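Local coordinates for protein SPD1 nuclease (Streptococcus pyogenes, PDB 2XGR) that is an extracellular DNase encoded by a prophage, and probably binds nucleic acid and cleaves it with the help of a metal ion, at residues S217-I222 and T228-E233. Residues are numbered along the deposited sequence; the frame is centred on the assembly and turned at random.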
ATOM      1  N   SER A 217     -12.172  -5.870  -5.106  1.00  9.17           N
ATOM      2  CA  SER A 217     -12.768  -4.644  -4.630  1.00  9.72           C
ATOM      3  C   SER A 217     -13.343  -3.890  -5.854  1.00 14.22           C
ATOM      4  O   SER A 217     -12.633  -3.786  -6.871  1.00 16.01           O
ATOM      5  CB  SER A 217     -11.599  -3.848  -4.035  1.00 10.36           C
ATOM      6  OG  SER A 217     -11.862  -2.531  -4.029  1.00 17.60           O
ATOM      7  N   ASN A 218     -14.359  -3.072  -5.621  1.00 12.43           N
ATOM      8  CA  ASN A 218     -14.891  -2.238  -6.726  1.00 13.63           C
ATOM      9  C   ASN A 218     -14.011  -0.994  -7.031  1.00 13.30           C
ATOM     10  O   ASN A 218     -14.312  -0.266  -7.977  1.00 15.13           O
ATOM     11  CB  ASN A 218     -16.291  -1.706  -6.348  1.00 13.32           C
ATOM     12  CG  ASN A 218     -17.308  -2.780  -6.264  1.00 26.62           C
ATOM     13  OD1 ASN A 218     -17.279  -3.774  -7.008  1.00 21.96           O
ATOM     14  ND2 ASN A 218     -18.202  -2.639  -5.299  1.00 29.72           N
ATOM     15  N   LYS A 219     -12.899  -0.836  -6.312  1.00  9.31           N
ATOM     16  CA  LYS A 219     -12.043   0.341  -6.443  1.00  9.16           C
ATOM     17  C   LYS A 219     -10.818   0.077  -7.351  1.00 10.35           C
ATOM     18  O   LYS A 219     -10.043   1.004  -7.568  1.00 12.55           O
ATOM     19  CB  LYS A 219     -11.560   0.779  -5.051  1.00  8.55           C
ATOM     20  CG  LYS A 219     -12.662   1.233  -4.138  1.00 13.76           C
ATOM     21  CD  LYS A 219     -12.078   1.894  -2.871  1.00 15.19           C
ATOM     22  CE  LYS A 219     -13.152   2.107  -1.843  1.00 19.44           C
ATOM     23  NZ  LYS A 219     -13.920   3.279  -2.366  1.00 20.82           N
ATOM     24  N   GLU A 220     -10.659  -1.136  -7.862  1.00  8.43           N
ATOM     25  CA  GLU A 220      -9.415  -1.503  -8.573  1.00  7.43           C
ATOM     26  C   GLU A 220      -9.471  -0.992 -10.001  1.00 10.46           C
ATOM     27  O   GLU A 220     -10.395  -1.375 -10.742  1.00 12.99           O
ATOM     28  CB  GLU A 220      -9.246  -2.985  -8.587  1.00  9.39           C
ATOM     29  CG  GLU A 220      -9.009  -3.454  -7.095  1.00 13.15           C
ATOM     30  CD  GLU A 220      -8.894  -4.954  -7.051  1.00 14.67           C
ATOM     31  OE1 GLU A 220      -9.914  -5.677  -7.184  1.00 18.39           O
ATOM     32  OE2 GLU A 220      -7.765  -5.455  -7.065  1.00 10.36           O
ATOM     33  N   SER A 221      -8.490  -0.184 -10.381  1.00  8.26           N
ATOM     34  CA  SER A 221      -8.468   0.388 -11.726  1.00 10.58           C
ATOM     35  C   SER A 221      -7.199  -0.141 -12.372  1.00 11.65           C
ATOM     36  O   SER A 221      -6.109   0.080 -11.852  1.00 10.74           O
ATOM     37  CB  SER A 221      -8.470   1.923 -11.662  1.00 12.04           C
ATOM     38  OG  SER A 221      -8.241   2.494 -12.978  1.00 14.74           O
ATOM     39  N   ILE A 222      -7.332  -0.734 -13.551  1.00  7.83           N
ATOM     40  CA  ILE A 222      -6.240  -1.427 -14.200  1.00  9.51           C
ATOM     41  C   ILE A 222      -5.796  -0.590 -15.380  1.00  8.62           C
ATOM     42  O   ILE A 222      -6.632  -0.008 -16.053  1.00 10.01           O
ATOM     43  CB  ILE A 222      -6.705  -2.791 -14.692  1.00 13.67           C
ATOM     44  CG1 ILE A 222      -7.273  -3.576 -13.492  1.00 14.82           C
ATOM     45  CG2 ILE A 222      -5.557  -3.575 -15.222  1.00 13.17           C
ATOM     46  CD1 ILE A 222      -8.506  -4.423 -13.911  1.00 25.41           C
ATOM     47  N   THR A 228      -2.495  -2.375 -11.326  1.00  6.31           N
ATOM     48  CA  THR A 228      -3.743  -1.953 -10.655  1.00  7.13           C
ATOM     49  C   THR A 228      -3.482  -0.830  -9.687  1.00  7.60           C
ATOM     50  O   THR A 228      -2.446  -0.837  -9.040  1.00  7.37           O
ATOM     51  CB  THR A 228      -4.331  -3.118  -9.870  1.00  6.65           C
ATOM     52  OG1 THR A 228      -4.652  -4.173 -10.776  1.00  9.81           O
ATOM     53  CG2 THR A 228      -5.674  -2.760  -9.182  1.00  8.50           C
ATOM     54  N   THR A 229      -4.347   0.182  -9.716  1.00  6.01           N
ATOM     55  CA  THR A 229      -4.249   1.281  -8.762  1.00  6.58           C
ATOM     56  C   THR A 229      -5.577   1.409  -8.040  1.00  8.95           C
ATOM     57  O   THR A 229      -6.628   1.371  -8.672  1.00  8.90           O
ATOM     58  CB  THR A 229      -3.935   2.585  -9.509  1.00  9.35           C
ATOM     59  OG1 THR A 229      -2.731   2.415 -10.279  1.00  9.76           O
ATOM     60  CG2 THR A 229      -3.722   3.815  -8.518  1.00  9.34           C
ATOM     61  N   VAL A 230      -5.506   1.621  -6.725  1.00  6.79           N
ATOM     62  CA  VAL A 230      -6.687   1.829  -5.869  1.00  5.88           C
ATOM     63  C   VAL A 230      -6.460   3.177  -5.190  1.00  7.34           C
ATOM     64  O   VAL A 230      -5.346   3.421  -4.650  1.00  7.43           O
ATOM     65  CB  VAL A 230      -6.732   0.673  -4.789  1.00  5.19           C
ATOM     66  CG1 VAL A 230      -7.754   1.089  -3.751  1.00  8.06           C
ATOM     67  CG2 VAL A 230      -7.166  -0.609  -5.490  1.00  8.12           C
ATOM     68  N   ILE A 231      -7.444   4.090  -5.239  1.00  5.56           N
ATOM     69  CA  ILE A 231      -7.277   5.397  -4.559  1.00  7.20           C
ATOM     70  C   ILE A 231      -8.209   5.418  -3.352  1.00  7.90           C
ATOM     71  O   ILE A 231      -9.434   5.245  -3.489  1.00  9.10           O
ATOM     72  CB  ILE A 231      -7.626   6.615  -5.518  1.00  9.27           C
ATOM     73  CG1 ILE A 231      -6.674   6.612  -6.702  1.00 15.13           C
ATOM     74  CG2 ILE A 231      -7.593   7.973  -4.723  1.00 13.22           C
ATOM     75  CD1 ILE A 231      -7.049   7.604  -7.834  1.00 23.61           C
ATOM     76  N   LEU A 232      -7.630   5.528  -2.169  1.00  6.61           N
ATOM     77  CA  LEU A 232      -8.426   5.565  -0.947  1.00  7.04           C
ATOM     78  C   LEU A 232      -8.428   6.935  -0.342  1.00  8.50           C
ATOM     79  O   LEU A 232      -7.410   7.647  -0.375  1.00  8.94           O
ATOM     80  CB  LEU A 232      -7.853   4.567   0.095  1.00  7.03           C
ATOM     81  CG  LEU A 232      -7.840   3.118  -0.368  1.00  9.90           C
ATOM     82  CD1 LEU A 232      -7.256   2.173   0.763  1.00  8.73           C
ATOM     83  CD2 LEU A 232      -9.254   2.681  -0.678  1.00  7.68           C
ATOM     84  N   GLU A 233      -9.573   7.306   0.231  1.00  9.12           N
ATOM     85  CA  GLU A 233      -9.679   8.609   0.890  1.00 10.55           C
ATOM     86  C   GLU A 233      -9.127   8.559   2.294  1.00 10.55           C
ATOM     87  O   GLU A 233      -9.408   7.609   3.061  1.00 10.78           O
ATOM     88  CB  GLU A 233     -11.196   9.067   0.935  1.00 12.48           C
ATOM     89  CG  GLU A 233     -11.869   9.206  -0.406  1.00 18.34           C
ATOM     90  CD  GLU A 233     -11.303  10.328  -1.294  1.00 20.80           C
ATOM     91  OE1 GLU A 233     -10.916  11.407  -0.777  1.00 26.57           O
ATOM     92  OE2 GLU A 233     -11.197  10.082  -2.526  1.00 27.44           O
TER
HETATM   93  O   HOH W   1      -9.744   3.606  -6.965  1.00 13.36           O
HETATM   94  O   HOH W   2     -12.051   5.526  -2.863  1.00 33.89           O
HETATM   95  O   HOH W   3      -3.203   1.628 -12.756  1.00 12.38           O
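S221 and T229 face each other as an antiparallel hydrogen-bonded pair: T229 N reaches S221 O at 2.8 Å, nearly straight at 168°, and S221 N returns a bond to T229 O at 3.0 Å. One residue on, I222 and T228 form a non-hydrogen-bonded pair whose side chains lie next to each other and point the same way, I222 CG1 being 3.8 Å from T228 OG1. E220 sends its aliphatic part obliquely past two side chains: its CB sits 3.6 Å from T228 CG2 and its CG 3.8 Å from V230 CG2. T228 CG2 gets there because it stands anti to the backbone N, with OG1 beside that N (chi1 -62°). The E220 carboxylate turns back on its own turn, where OE1 accepts from S217 N from above the carboxylate plane, while OE2 is gripped by Y201 OH and L215 N. K219 instead runs alongside 228-233, with CB against V230 CG1; farther out its chain crosses L232 at about a right angle, K219 CD 3.7 Å from L232 CD2. On the K219 side of S221, water takes over from direct backbone bonding: one molecule bridges K219 O to I231 N, and another ties the side-chain NZ of K219 to I231 O. A type I turn from S217 to E220, with an ST turn in which S217 OG accepts from K219 N, swings the chain into this edge. The result is a beta hairpin with a short outer arm, whose longer arm, 228-233, pairs on its other edge with strand 196-204 in the main antiparallel sheet of this member of the DNA/RNA non-specific endonuclease family.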